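Local structure of glycoside Hydrolase (Bacteroides plebeius, 5T3B) at residues Val164-Lys169 / Gly334-Ser339; Ser251-Asp256 / Val387-Thr392; Tyr346-Ala351 / Ile358-Tyr363; Val436-Leu441 / Cys446-Leu451. The protein is a glycoside hydrolase of family 50 from a human gut bacterium, and probably cleaves galactan chains of the agarose type, as relatives in that family do. One frame throughout, in Å; residues are numbered along the deposited sequence.

Contact 1. Residues Val164-Lys169 / Gly334-Ser339; sequences VCAFGK and GSRLHS
Phe167 and Arg336 reach toward each other from opposite sides. Phe167 CE2 and CZ approach the guanidinium obliquely, with Phe167 CE2 3.4 Å from Arg336 NH1. The two planes stand 76° apart, so this is not a flat stack. Ala166 CB lies over one guanidinium face, 3.4 Å from Arg336 NH2, and the same methyl sits over the centre of the Phe167 ring. The arginine chain bends at chi3 (63°), which turns the group toward this corner. Water 1 lies in the guanidinium plane at its edge. It accepts from Arg336 NH2 at 2.8 Å and donates to Cys165 O at 2.9 Å. Outside the two segments, Arg336 NE bonds to Asn253 OD1 and NH1 makes a salt bridge with Glu389. With an alanine in place of Arg336, Glu389 is likely to lose its positive mate and Asn253 OD1 one donor. Apolar cover on one side and polar partners at the rim thus hold the guanidinium beside Glu389, a probable active-site residue.

Contact 2. Residues Ser251-Asp256 / Val387-Thr392; sequences SDNEID and VTEFYT. With EDO (1,2-ethanediol), chain D; EDO (1,2-ethanediol), chain G.
The Asn253 amide and the Glu389 carboxylate approach from opposite directions, their planes 32° apart. The closest atoms, Asn253 OD1 and Glu389 OE2, are 3.8 Å apart and do not bond directly; Asn253 OD1 accepts from Arg336 NE. Water 2 joins the two groups: it accepts from Asn253 ND2 at 2.9 Å and donates to Glu389 OE2 at 2.6 Å. Farther along, Tyr391 has a hydroxyl of one ethanediol (chain G) at its ring edge, near the ring plane, hydrogen-bonded to Tyr391 OH. Asn253 CG is anti to the backbone N (chi1 -178°), which carries the amide toward Glu389.

Glu254 runs extended beyond CG. Its OE2 comes within 4.4 Å of Glu389 OE1, and water 3 donates to both, at 2.9 Å to Glu254 OE2 and 2.7 Å to Glu389 OE1. A second ethanediol (chain D) grips Glu254 with both hydroxyls, O2 to OE1 at 2.6 Å and O1 to OE2 at 2.7 Å. Tyr363 and Arg336 hold Glu389, and Asn361 ND2 holds Glu254. If Glu254 gave way to a leucine, Asn361 ND2 and water 3 would probably each lose one of two acceptors.

The Asn-Glu pair facing a glutamate on a barrel strand is consistent with the acid/base and nucleophile of retaining clan GH-A enzymes. The two ethanediols, probably from the crystallisation liquor, and the waters are consistent with a polar pocket here.

Contact 3. Residues Tyr346-Ala351 / Ile358-Tyr363; sequences YIIKAA and ISINYY
Ile358 begins strand 358-361 and packs against the helix that precedes it, 345-354. This is a helix-to-strand step of an alpha/beta barrel, consistent with the (beta/alpha)8 fold of clan GH-A. The helix and strand segments run 140° apart in direction, with their axes 9.8 Å apart at closest approach. Ile358 does most of the packing. Its CG1 branch is anti to the carbonyl carbon (chi1 -56°) and lies against the methyl of Ala351, with Ile358 CG1 3.8 Å from Ala351 CB. The CD1 end of the branch also reaches that methyl, at 3.9 Å from Ala351 CB. The same Ile358 CD1 comes to 4.3 Å from Ile348 CG2, one helical turn back. Ser359 faces the loop instead: its OG bonds to Leu333 O and Arg336 N. Ile360 returns to the helix side, where its CD1 meets Ile348 CD1 at 4.4 Å. Trp376 of helix 370-379 touches Ile348 and Ile360 and extends this apolar layer. The side chains that meet are all aliphatic, and the packing is looser at Ile360 than at Ile358. Asn361 then turns to the neighbouring strand 385-394, where Asn361 OD1 is hydrogen-bonded to Thr388 OG1.

Contact 4. Residues Val436-Leu441 / Cys446-Leu451; sequences VFFKYL and CNKGML
Lys439 and Tyr440 pair with Lys448, Met450 and Leu451 where the chain turns back after barrel strand 432-437. The peptide bond before Lys439 is cis; a non-proline cis peptide after the last barrel strand is familiar from clan GH-A enzymes. Three backbone bonds tie the segments. Lys439 N donates to Lys448 O at 2.9 Å. Met450 N donates to Lys439 O at 2.9 Å. Leu451 N donates to Tyr440 O at 3.0 Å. Gly449 CA also presses on Lys439 O at 3.2 Å, a CA-H...O contact; a CB at this glycine would clash with Leu441 C.

The side chains close round this core. Leu451 CD2 approaches Tyr440 CE1 at 3.6 Å, the two side chains crossing at a slant, and Leu441 CD2 packs on Leu451 CB. Phe438 and Lys448 run side by side the same way, with Lys448 CD at the ring edge, 4.2 Å from Phe438 CE2. Lys439 CB lies over the centre of one face of that ring.

Farther out, Asp443 makes salt bridges with both Lys439 NZ and Lys448 NZ, which probably eases the closeness of the two lysines. Tyr440 OH bonds to Trp148 NE1. The Lys439 chain bends at chi4 (82°), and its NZ donates to Leu441 O at 2.7 Å.

Overall arrangement
Contacts 1 and 2 form the centre, about 5 Å apart between centres. Arg336 of contact 1 reaches into contact 2, with Arg336 NE 2.8 Å from Asn253 OD1. Contact 3 sits about 10 Å from contact 2, centre to centre, and supplies Tyr363 and Asn361 to the two glutamates. Contact 4 lies about 14 Å from the centres of both contacts 1 and 2. Its strand pairs with 385-394 through Val387 O to Val436 N at 2.8 Å, and Phe438 reaches the wall of the probable active site, about 4 Å from a bound ethanediol. Contacts 3 and 4 are farthest apart, about 23 Å between centres, yet Tyr363 and Phe438 still touch.

Contact 1. Residues Val164-Lys169 / Gly334-Ser339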
loop_
_atom_site.group_PDB
_atom_site.type_symbol
_atom_site.label_atom_id
_atom_site.label_comp_id
_atom_site.label_asym_id
_atom_site.label_seq_id
_atom_site.Cartn_x
_atom_site.Cartn_y
_atom_site.Cartn_z
ATOM N N VAL A 164 -10.971 1.141 -2.013
ATOM C CA VAL A 164 -10.226 1.147 -3.253
ATOM C C VAL A 164 -9.118 2.167 -3.082
ATOM O O VAL A 164 -9.367 3.305 -2.643
ATOM C CB VAL A 164 -11.125 1.408 -4.471
ATOM C CG1 VAL A 164 -12.002 0.198 -4.684
ATOM C CG2 VAL A 164 -11.922 2.674 -4.363
ATOM N N CYS A 165 -7.894 1.804 -3.415
ATOM C CA CYS A 165 -6.715 2.582 -3.069
ATOM C C CYS A 165 -5.799 2.681 -4.244
ATOM O O CYS A 165 -5.188 1.677 -4.623
ATOM C CB CYS A 165 -5.994 1.979 -1.862
ATOM S SG CYS A 165 -6.987 1.697 -0.366
ATOM N N ALA A 166 -5.659 3.906 -4.745
ATOM C CA ALA A 166 -4.734 4.339 -5.764
ATOM C C ALA A 166 -5.109 4.022 -7.173
ATOM O O ALA A 166 -5.765 3.002 -7.459
ATOM C CB ALA A 166 -3.297 3.894 -5.475
ATOM N N PHE A 167 -4.649 4.853 -8.065
ATOM C CA PHE A 167 -4.690 4.573 -9.492
ATOM C C PHE A 167 -6.063 4.499 -10.124
ATOM O O PHE A 167 -6.224 3.923 -11.175
ATOM C CB PHE A 167 -3.847 3.374 -9.873
ATOM C CG PHE A 167 -2.520 3.249 -9.157
ATOM C CD1 PHE A 167 -1.657 4.321 -9.088
ATOM C CD2 PHE A 167 -2.155 2.081 -8.565
ATOM C CE1 PHE A 167 -0.434 4.199 -8.432
ATOM C CE2 PHE A 167 -0.966 1.945 -7.911
ATOM C CZ PHE A 167 -0.103 2.979 -7.862
ATOM N N GLY A 168 -7.044 5.103 -9.512
ATOM C CA GLY A 168 -8.350 5.226 -10.104
ATOM C C GLY A 168 -8.422 6.127 -11.303
ATOM O O GLY A 168 -9.355 6.012 -12.106
ATOM N N LYS A 169 -7.480 7.062 -11.395
ATOM C CA LYS A 169 -7.504 8.159 -12.375
ATOM C C LYS A 169 -8.729 9.041 -12.160
ATOM O O LYS A 169 -9.545 8.806 -11.268
ATOM C CB LYS A 169 -7.432 7.697 -13.849
ATOM C CG LYS A 169 -6.468 6.598 -14.155
ATOM C CD LYS A 169 -5.048 7.006 -13.811
ATOM C CE LYS A 169 -4.554 8.226 -14.570
ATOM N NZ LYS A 169 -3.069 8.333 -14.394
ATOM N N GLY A 334 1.243 8.645 2.828
ATOM C CA GLY A 334 2.604 8.480 2.344
ATOM C C GLY A 334 2.773 8.385 0.849
ATOM O O GLY A 334 1.958 8.862 0.067
ATOM N N SER A 335 3.918 7.820 0.469
ATOM C CA SER A 335 4.403 7.818 -0.922
ATOM C C SER A 335 4.660 6.426 -1.500
ATOM O O SER A 335 5.194 6.355 -2.598
ATOM C CB SER A 335 5.722 8.603 -1.031
ATOM O OG SER A 335 6.795 7.949 -0.391
ATOM N N ARG A 336 4.223 5.370 -0.819
ATOM C CA ARG A 336 4.249 4.024 -1.407
ATOM C C ARG A 336 5.706 3.604 -1.669
ATOM O O ARG A 336 6.161 3.504 -2.788
ATOM C CB ARG A 336 3.336 3.945 -2.614
ATOM C CG ARG A 336 1.964 4.533 -2.364
ATOM C CD ARG A 336 1.162 4.797 -3.617
ATOM N NE ARG A 336 0.890 3.562 -4.329
ATOM C CZ ARG A 336 -0.103 2.750 -4.008
ATOM N NH1 ARG A 336 -0.248 1.591 -4.643
ATOM N NH2 ARG A 336 -1.013 3.093 -3.121
ATOM N N LEU A 337 6.422 3.428 -0.550
ATOM C CA LEU A 337 7.835 3.092 -0.589
ATOM C C LEU A 337 7.990 1.712 -1.134
ATOM O O LEU A 337 7.124 0.857 -1.000
ATOM C CB LEU A 337 8.421 3.158 0.849
ATOM C CG LEU A 337 8.459 4.585 1.448
ATOM C CD1 LEU A 337 8.616 4.508 2.941
ATOM C CD2 LEU A 337 9.590 5.393 0.825
ATOM N N HIS A 338 9.159 1.445 -1.742
ATOM C CA HIS A 338 9.379 0.194 -2.418
ATOM C C HIS A 338 10.859 -0.136 -2.384
ATOM O O HIS A 338 11.642 0.564 -1.732
ATOM C CB HIS A 338 8.819 0.215 -3.849
ATOM C CG HIS A 338 9.667 0.980 -4.786
ATOM N ND1 HIS A 338 10.172 2.219 -4.499
ATOM C CD2 HIS A 338 10.095 0.672 -6.032
ATOM C CE1 HIS A 338 10.911 2.635 -5.503
ATOM N NE2 HIS A 338 10.883 1.706 -6.455
ATOM N N SER A 339 11.253 -1.202 -3.093
ATOM C CA SER A 339 12.661 -1.410 -3.467
ATOM C C SER A 339 13.575 -1.287 -2.247
ATOM O O SER A 339 13.289 -1.819 -1.157
ATOM C CB SER A 339 13.013 -0.445 -4.680
ATOM O OG SER A 339 14.364 -0.526 -5.111
HETATM O O HOH W 1 -2.789 0.897 -3.217
#

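Contact 2. Residues Ser251-Asp256 / Val387-Thr392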
loop_
_atom_site.group_PDB
_atom_site.type_symbol
_atom_site.label_atom_id
_atom_site.label_comp_id
_atom_site.label_asym_id
_atom_site.label_seq_id
_atom_site.Cartn_x
_atom_site.Cartn_y
_atom_site.Cartn_z
ATOM N N SER A 251 0.727 10.684 -1.863
ATOM C CA SER A 251 1.261 11.872 -2.569
ATOM C C SER A 251 2.104 11.533 -3.829
ATOM O O SER A 251 2.446 12.427 -4.583
ATOM C CB SER A 251 2.075 12.723 -1.613
ATOM O OG SER A 251 3.126 11.991 -1.069
ATOM N N ASP A 252 2.537 10.271 -3.941
ATOM C CA ASP A 252 3.416 9.795 -4.979
ATOM C C ASP A 252 3.406 8.290 -4.882
ATOM O O ASP A 252 2.735 7.699 -4.033
ATOM C CB ASP A 252 4.809 10.413 -4.869
ATOM C CG ASP A 252 4.993 11.689 -5.645
ATOM O OD1 ASP A 252 4.773 11.705 -6.857
ATOM O OD2 ASP A 252 5.430 12.760 -5.086
ATOM N N ASN A 253 4.180 7.671 -5.784
ATOM C CA ASN A 253 4.257 6.229 -5.842
ATOM C C ASN A 253 5.679 5.804 -6.194
ATOM O O ASN A 253 6.197 6.209 -7.244
ATOM C CB ASN A 253 3.335 5.674 -6.898
ATOM C CG ASN A 253 3.331 4.152 -6.986
ATOM O OD1 ASN A 253 3.141 3.428 -6.012
ATOM N ND2 ASN A 253 3.549 3.671 -8.198
ATOM N N GLU A 254 6.337 5.029 -5.306
ATOM C CA GLU A 254 7.662 4.494 -5.660
ATOM C C GLU A 254 8.659 5.552 -6.082
ATOM O O GLU A 254 9.342 5.431 -7.101
ATOM C CB GLU A 254 7.527 3.390 -6.702
ATOM C CG GLU A 254 6.600 2.257 -6.304
ATOM C CD GLU A 254 6.780 0.983 -7.080
ATOM O OE1 GLU A 254 7.292 1.046 -8.233
ATOM O OE2 GLU A 254 6.343 -0.057 -6.517
ATOM N N ILE A 255 8.825 6.562 -5.228
ATOM C CA ILE A 255 9.867 7.529 -5.460
ATOM C C ILE A 255 11.243 6.837 -5.363
ATOM O O ILE A 255 11.502 6.088 -4.445
ATOM C CB ILE A 255 9.790 8.638 -4.388
ATOM C CG1 ILE A 255 8.466 9.416 -4.472
ATOM C CG2 ILE A 255 10.963 9.595 -4.500
ATOM C CD1 ILE A 255 8.226 10.323 -3.277
ATOM N N ASP A 256 12.114 7.181 -6.313
ATOM C CA ASP A 256 13.481 6.661 -6.231
ATOM C C ASP A 256 14.250 7.472 -5.194
ATOM O O ASP A 256 14.474 8.642 -5.315
ATOM C CB ASP A 256 14.092 6.774 -7.613
ATOM C CG ASP A 256 15.498 6.370 -7.713
ATOM O OD1 ASP A 256 16.210 6.170 -6.712
ATOM O OD2 ASP A 256 15.940 6.177 -8.912
ATOM N N VAL A 387 0.400 -2.053 3.660
ATOM C CA VAL A 387 0.941 -2.613 2.415
ATOM C C VAL A 387 0.019 -2.179 1.314
ATOM O O VAL A 387 -1.135 -2.611 1.231
ATOM C CB VAL A 387 1.128 -4.104 2.516
ATOM C CG1 VAL A 387 1.506 -4.658 1.122
ATOM C CG2 VAL A 387 2.169 -4.436 3.558
ATOM N N THR A 388 0.514 -1.343 0.439
ATOM C CA THR A 388 -0.307 -0.765 -0.618
ATOM C C THR A 388 -0.318 -1.573 -1.898
ATOM O O THR A 388 -1.170 -1.309 -2.764
ATOM C CB THR A 388 0.091 0.693 -0.885
ATOM O OG1 THR A 388 1.511 0.863 -0.737
ATOM C CG2 THR A 388 -0.596 1.624 0.090
ATOM N N GLU A 389 0.584 -2.522 -2.047
ATOM C CA GLU A 389 0.530 -3.414 -3.198
ATOM C C GLU A 389 1.206 -4.729 -2.835
ATOM O O GLU A 389 2.272 -4.722 -2.232
ATOM C CB GLU A 389 1.306 -2.891 -4.426
ATOM C CG GLU A 389 0.859 -1.581 -5.009
ATOM C CD GLU A 389 1.615 -1.106 -6.192
ATOM O OE1 GLU A 389 2.373 -1.858 -6.829
ATOM O OE2 GLU A 389 1.413 0.112 -6.539
ATOM N N PHE A 390 0.595 -5.830 -3.288
ATOM C CA PHE A 390 1.176 -7.151 -3.273
ATOM C C PHE A 390 0.248 -8.012 -4.164
ATOM O O PHE A 390 -0.929 -7.695 -4.299
ATOM C CB PHE A 390 1.331 -7.735 -1.888
ATOM C CG PHE A 390 0.049 -8.180 -1.249
ATOM C CD1 PHE A 390 -0.872 -7.221 -0.795
ATOM C CD2 PHE A 390 -0.247 -9.511 -1.047
ATOM C CE1 PHE A 390 -2.082 -7.618 -0.242
ATOM C CE2 PHE A 390 -1.446 -9.893 -0.468
ATOM C CZ PHE A 390 -2.383 -8.962 -0.062
ATOM N N TYR A 391 0.817 -9.071 -4.772
ATOM C CA TYR A 391 0.047 -10.052 -5.534
ATOM C C TYR A 391 0.962 -11.153 -6.006
ATOM O O TYR A 391 2.181 -11.029 -5.959
ATOM C CB TYR A 391 -0.642 -9.424 -6.781
ATOM C CG TYR A 391 0.253 -8.909 -7.840
ATOM C CD1 TYR A 391 0.932 -7.688 -7.750
ATOM C CD2 TYR A 391 0.475 -9.624 -9.014
ATOM C CE1 TYR A 391 1.762 -7.247 -8.735
ATOM C CE2 TYR A 391 1.322 -9.172 -9.965
ATOM C CZ TYR A 391 1.997 -8.002 -9.834
ATOM O OH TYR A 391 2.891 -7.560 -10.824
ATOM N N THR A 392 0.328 -12.202 -6.538
ATOM C CA THR A 392 0.936 -13.185 -7.421
ATOM C C THR A 392 0.133 -13.312 -8.677
ATOM O O THR A 392 -1.035 -12.892 -8.725
ATOM C CB THR A 392 1.082 -14.560 -6.753
ATOM O OG1 THR A 392 -0.202 -15.074 -6.413
ATOM C CG2 THR A 392 1.980 -14.484 -5.530
HETATM C C1 EDO D . 8.035 -2.907 -7.945
HETATM O O1 EDO D . 8.152 -2.072 -6.809
HETATM C C2 EDO D . 8.722 -2.335 -9.156
HETATM O O2 EDO D . 7.985 -1.144 -9.522
HETATM C C1 EDO G . 3.360 -4.002 -10.162
HETATM O O1 EDO G . 3.056 -4.915 -11.075
HETATM C C2 EDO G . 4.649 -4.414 -9.519
HETATM O O2 EDO G . 5.810 -4.441 -10.400
HETATM O O HOH W 2 2.747 0.913 -8.671
HETATM O O HOH W 3 4.454 -1.133 -8.361
#

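Contact 3. Residues Tyr346-Ala351 / Ile358-Tyr363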
loop_
_atom_site.group_PDB
_atom_site.type_symbol
_atom_site.label_atom_id
_atom_site.label_comp_id
_atom_site.label_asym_id
_atom_site.label_seq_id
_atom_site.Cartn_x
_atom_site.Cartn_y
_atom_site.Cartn_z
ATOM N N TYR A 346 16.483 5.584 7.802
ATOM C CA TYR A 346 16.351 7.026 7.852
ATOM C C TYR A 346 15.083 7.529 7.176
ATOM O O TYR A 346 14.494 8.533 7.573
ATOM C CB TYR A 346 17.551 7.749 7.246
ATOM C CG TYR A 346 18.842 7.525 7.997
ATOM C CD1 TYR A 346 19.175 8.346 9.067
ATOM C CD2 TYR A 346 19.735 6.559 7.622
ATOM C CE1 TYR A 346 20.371 8.176 9.733
ATOM C CE2 TYR A 346 20.949 6.396 8.260
ATOM C CZ TYR A 346 21.246 7.189 9.332
ATOM O OH TYR A 346 22.425 7.010 9.973
ATOM N N ILE A 347 14.685 6.846 6.100
ATOM C CA ILE A 347 13.453 7.213 5.385
ATOM C C ILE A 347 12.236 6.813 6.237
ATOM O O ILE A 347 11.284 7.569 6.364
ATOM C CB ILE A 347 13.410 6.566 4.015
ATOM C CG1 ILE A 347 14.475 7.170 3.113
ATOM C CG2 ILE A 347 12.036 6.704 3.362
ATOM C CD1 ILE A 347 14.583 6.548 1.775
ATOM N N ILE A 348 12.290 5.620 6.806
ATOM C CA ILE A 348 11.204 5.173 7.686
ATOM C C ILE A 348 11.058 6.127 8.880
ATOM O O ILE A 348 9.935 6.423 9.284
ATOM C CB ILE A 348 11.352 3.726 8.121
ATOM C CG1 ILE A 348 11.382 2.784 6.906
ATOM C CG2 ILE A 348 10.234 3.274 9.048
ATOM C CD1 ILE A 348 10.102 2.669 6.090
ATOM N N LYS A 349 12.184 6.596 9.461
ATOM C CA LYS A 349 12.116 7.568 10.530
ATOM C C LYS A 349 11.406 8.824 10.100
ATOM O O LYS A 349 10.503 9.345 10.805
ATOM C CB LYS A 349 13.491 7.876 11.053
ATOM C CG LYS A 349 13.432 8.860 12.214
ATOM C CD LYS A 349 14.823 8.960 12.847
ATOM C CE LYS A 349 14.766 9.897 14.054
ATOM N NZ LYS A 349 15.429 11.168 13.711
ATOM N N ALA A 350 11.793 9.347 8.936
ATOM C CA ALA A 350 11.106 10.531 8.422
ATOM C C ALA A 350 9.605 10.310 8.204
ATOM O O ALA A 350 8.762 11.117 8.563
ATOM C CB ALA A 350 11.791 10.989 7.154
ATOM N N ALA A 351 9.279 9.202 7.553
ATOM C CA ALA A 351 7.889 8.894 7.269
ATOM C C ALA A 351 7.103 8.745 8.556
ATOM O O ALA A 351 5.969 9.208 8.607
ATOM C CB ALA A 351 7.799 7.636 6.463
ATOM N N ILE A 358 2.375 4.960 7.038
ATOM C CA ILE A 358 3.433 4.764 6.072
ATOM C C ILE A 358 2.978 3.747 5.036
ATOM O O ILE A 358 2.640 2.622 5.405
ATOM C CB ILE A 358 4.721 4.306 6.751
ATOM C CG1 ILE A 358 5.143 5.295 7.835
ATOM C CG2 ILE A 358 5.836 4.114 5.730
ATOM C CD1 ILE A 358 6.234 4.798 8.716
ATOM N N SER A 359 2.952 4.094 3.756
ATOM C CA SER A 359 2.599 3.111 2.753
ATOM C C SER A 359 3.844 2.463 2.197
ATOM O O SER A 359 4.865 3.141 1.870
ATOM C CB SER A 359 1.764 3.749 1.638
ATOM O OG SER A 359 2.300 4.993 1.205
ATOM N N ILE A 360 3.741 1.141 1.996
ATOM C CA ILE A 360 4.836 0.303 1.481
ATOM C C ILE A 360 4.257 -0.648 0.420
ATOM O O ILE A 360 3.345 -1.407 0.726
ATOM C CB ILE A 360 5.533 -0.461 2.602
ATOM C CG1 ILE A 360 6.181 0.584 3.613
ATOM C CG2 ILE A 360 6.529 -1.459 2.046
ATOM C CD1 ILE A 360 6.791 -0.028 4.844
ATOM N N ASN A 361 4.829 -0.606 -0.784
ATOM C CA ASN A 361 4.560 -1.629 -1.791
ATOM C C ASN A 361 5.517 -2.776 -1.521
ATOM O O ASN A 361 6.693 -2.523 -1.453
ATOM C CB ASN A 361 4.794 -1.084 -3.182
ATOM C CG ASN A 361 3.828 0.025 -3.619
ATOM O OD1 ASN A 361 2.813 0.272 -2.998
ATOM N ND2 ASN A 361 4.096 0.600 -4.753
ATOM N N TYR A 362 5.049 -3.991 -1.359
ATOM C CA TYR A 362 5.852 -5.094 -0.796
ATOM C C TYR A 362 6.031 -6.219 -1.784
ATOM O O TYR A 362 5.178 -7.088 -1.911
ATOM C CB TYR A 362 5.273 -5.583 0.528
ATOM C CG TYR A 362 6.303 -6.163 1.508
ATOM C CD1 TYR A 362 7.535 -6.689 1.094
ATOM C CD2 TYR A 362 6.064 -6.189 2.882
ATOM C CE1 TYR A 362 8.467 -7.184 2.014
ATOM C CE2 TYR A 362 6.965 -6.703 3.778
ATOM C CZ TYR A 362 8.169 -7.195 3.340
ATOM O OH TYR A 362 9.042 -7.688 4.286
ATOM N N TYR A 363 7.128 -6.149 -2.535
ATOM C CA TYR A 363 7.473 -7.086 -3.575
ATOM C C TYR A 363 8.775 -7.808 -3.266
ATOM O O TYR A 363 9.567 -7.437 -2.437
ATOM C CB TYR A 363 7.600 -6.350 -4.887
ATOM C CG TYR A 363 6.287 -5.814 -5.430
ATOM C CD1 TYR A 363 5.295 -6.689 -5.810
ATOM C CD2 TYR A 363 6.005 -4.464 -5.461
ATOM C CE1 TYR A 363 4.099 -6.260 -6.280
ATOM C CE2 TYR A 363 4.812 -4.003 -5.995
ATOM C CZ TYR A 363 3.840 -4.917 -6.375
ATOM O OH TYR A 363 2.639 -4.501 -6.893
#

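Contact 4. Residues Val436-Leu441 / Cys446-Leu451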
loop_
_atom_site.group_PDB
_atom_site.type_symbol
_atom_site.label_atom_id
_atom_site.label_comp_id
_atom_site.label_asym_id
_atom_site.label_seq_id
_atom_site.Cartn_x
_atom_site.Cartn_y
_atom_site.Cartn_z
ATOM N N VAL A 436 -3.593 -3.708 0.651
ATOM C CA VAL A 436 -4.280 -3.510 -0.605
ATOM C C VAL A 436 -3.744 -4.477 -1.604
ATOM O O VAL A 436 -2.537 -4.485 -1.881
ATOM C CB VAL A 436 -4.116 -2.052 -1.119
ATOM C CG1 VAL A 436 -4.882 -1.835 -2.414
ATOM C CG2 VAL A 436 -4.477 -1.051 -0.063
ATOM N N PHE A 437 -4.640 -5.290 -2.162
ATOM C CA PHE A 437 -4.264 -6.216 -3.224
ATOM C C PHE A 437 -4.155 -5.454 -4.538
ATOM O O PHE A 437 -5.013 -4.656 -4.890
ATOM C CB PHE A 437 -5.307 -7.304 -3.352
ATOM C CG PHE A 437 -4.929 -8.392 -4.366
ATOM C CD1 PHE A 437 -5.396 -8.337 -5.673
ATOM C CD2 PHE A 437 -4.109 -9.445 -4.009
ATOM C CE1 PHE A 437 -5.065 -9.316 -6.586
ATOM C CE2 PHE A 437 -3.769 -10.444 -4.907
ATOM C CZ PHE A 437 -4.215 -10.340 -6.201
ATOM N N PHE A 438 -3.028 -5.656 -5.250
ATOM C CA PHE A 438 -2.798 -5.046 -6.524
ATOM C C PHE A 438 -3.013 -6.106 -7.575
ATOM O O PHE A 438 -2.201 -7.025 -7.676
ATOM C CB PHE A 438 -1.378 -4.469 -6.587
ATOM C CG PHE A 438 -1.043 -3.746 -7.851
ATOM C CD1 PHE A 438 -1.261 -2.391 -7.964
ATOM C CD2 PHE A 438 -0.571 -4.400 -8.970
ATOM C CE1 PHE A 438 -1.023 -1.692 -9.127
ATOM C CE2 PHE A 438 -0.283 -3.710 -10.122
ATOM C CZ PHE A 438 -0.505 -2.373 -10.204
ATOM N N LYS A 439 -4.141 -6.097 -8.327
ATOM C CA LYS A 439 -5.091 -5.005 -8.510
ATOM C C LYS A 439 -6.428 -5.558 -8.931
ATOM O O LYS A 439 -6.639 -6.755 -8.997
ATOM C CB LYS A 439 -4.537 -3.946 -9.472
ATOM C CG LYS A 439 -4.292 -4.465 -10.869
ATOM C CD LYS A 439 -3.773 -3.345 -11.796
ATOM C CE LYS A 439 -3.204 -3.810 -13.106
ATOM N NZ LYS A 439 -4.265 -4.058 -14.115
ATOM N N TYR A 440 -7.349 -4.614 -9.204
ATOM C CA TYR A 440 -8.715 -4.975 -9.567
ATOM C C TYR A 440 -8.783 -5.923 -10.778
ATOM O O TYR A 440 -9.320 -7.012 -10.647
ATOM C CB TYR A 440 -9.468 -3.655 -9.814
ATOM C CG TYR A 440 -10.877 -3.765 -10.310
ATOM C CD1 TYR A 440 -11.825 -4.589 -9.703
ATOM C CD2 TYR A 440 -11.281 -3.008 -11.397
ATOM C CE1 TYR A 440 -13.104 -4.674 -10.188
ATOM C CE2 TYR A 440 -12.602 -3.060 -11.879
ATOM C CZ TYR A 440 -13.482 -3.923 -11.261
ATOM O OH TYR A 440 -14.764 -4.006 -11.779
ATOM N N LEU A 441 -8.258 -5.473 -11.922
ATOM C CA LEU A 441 -8.314 -6.242 -13.161
ATOM C C LEU A 441 -6.975 -6.691 -13.652
ATOM O O LEU A 441 -5.964 -6.026 -13.457
ATOM C CB LEU A 441 -8.898 -5.380 -14.329
ATOM C CG LEU A 441 -10.288 -4.887 -14.115
ATOM C CD1 LEU A 441 -10.708 -3.902 -15.133
ATOM C CD2 LEU A 441 -11.281 -5.968 -14.053
ATOM N N CYS A 446 -1.483 -9.912 -18.568
ATOM C CA CYS A 446 -0.822 -10.283 -17.304
ATOM C C CYS A 446 -1.857 -10.505 -16.207
ATOM O O CYS A 446 -2.700 -9.618 -15.998
ATOM C CB CYS A 446 0.216 -9.244 -16.895
ATOM S SG CYS A 446 1.214 -9.807 -15.494
ATOM N N ASN A 447 -1.714 -11.567 -15.462
ATOM C CA ASN A 447 -2.627 -11.952 -14.406
ATOM C C ASN A 447 -2.330 -11.210 -13.085
ATOM O O ASN A 447 -1.936 -11.855 -12.123
ATOM C CB ASN A 447 -2.683 -13.451 -14.241
ATOM C CG ASN A 447 -3.714 -13.891 -13.234
ATOM O OD1 ASN A 447 -4.837 -13.262 -13.090
ATOM N ND2 ASN A 447 -3.445 -14.950 -12.568
ATOM N N LYS A 448 -2.568 -9.909 -13.106
ATOM C CA LYS A 448 -2.455 -9.077 -11.900
ATOM C C LYS A 448 -3.764 -8.922 -11.178
ATOM O O LYS A 448 -3.799 -8.409 -10.086
ATOM C CB LYS A 448 -1.922 -7.694 -12.282
ATOM C CG LYS A 448 -0.538 -7.661 -12.894
ATOM C CD LYS A 448 -0.148 -6.282 -13.400
ATOM C CE LYS A 448 1.198 -6.282 -14.033
ATOM N NZ LYS A 448 1.425 -5.013 -14.859
ATOM N N GLY A 449 -4.860 -9.399 -11.740
ATOM C CA GLY A 449 -6.142 -9.013 -11.212
ATOM C C GLY A 449 -6.810 -9.978 -10.285
ATOM O O GLY A 449 -6.559 -11.185 -10.321
ATOM N N MET A 450 -7.719 -9.440 -9.472
ATOM C CA MET A 450 -8.712 -10.257 -8.790
ATOM C C MET A 450 -9.834 -10.683 -9.774
ATOM O O MET A 450 -10.452 -11.738 -9.579
ATOM C CB MET A 450 -9.317 -9.494 -7.608
ATOM C CG MET A 450 -10.139 -10.325 -6.663
ATOM S SD MET A 450 -10.808 -9.524 -5.214
ATOM C CE MET A 450 -11.883 -8.296 -5.926
ATOM N N LEU A 451 -10.041 -9.870 -10.821
ATOM C CA LEU A 451 -10.960 -10.137 -11.921
ATOM C C LEU A 451 -10.112 -10.213 -13.202
ATOM O O LEU A 451 -9.093 -9.530 -13.347
ATOM C CB LEU A 451 -12.007 -9.062 -12.092
ATOM C CG LEU A 451 -13.175 -8.997 -11.158
ATOM C CD1 LEU A 451 -12.813 -8.903 -9.708
ATOM C CD2 LEU A 451 -14.098 -7.858 -11.573
#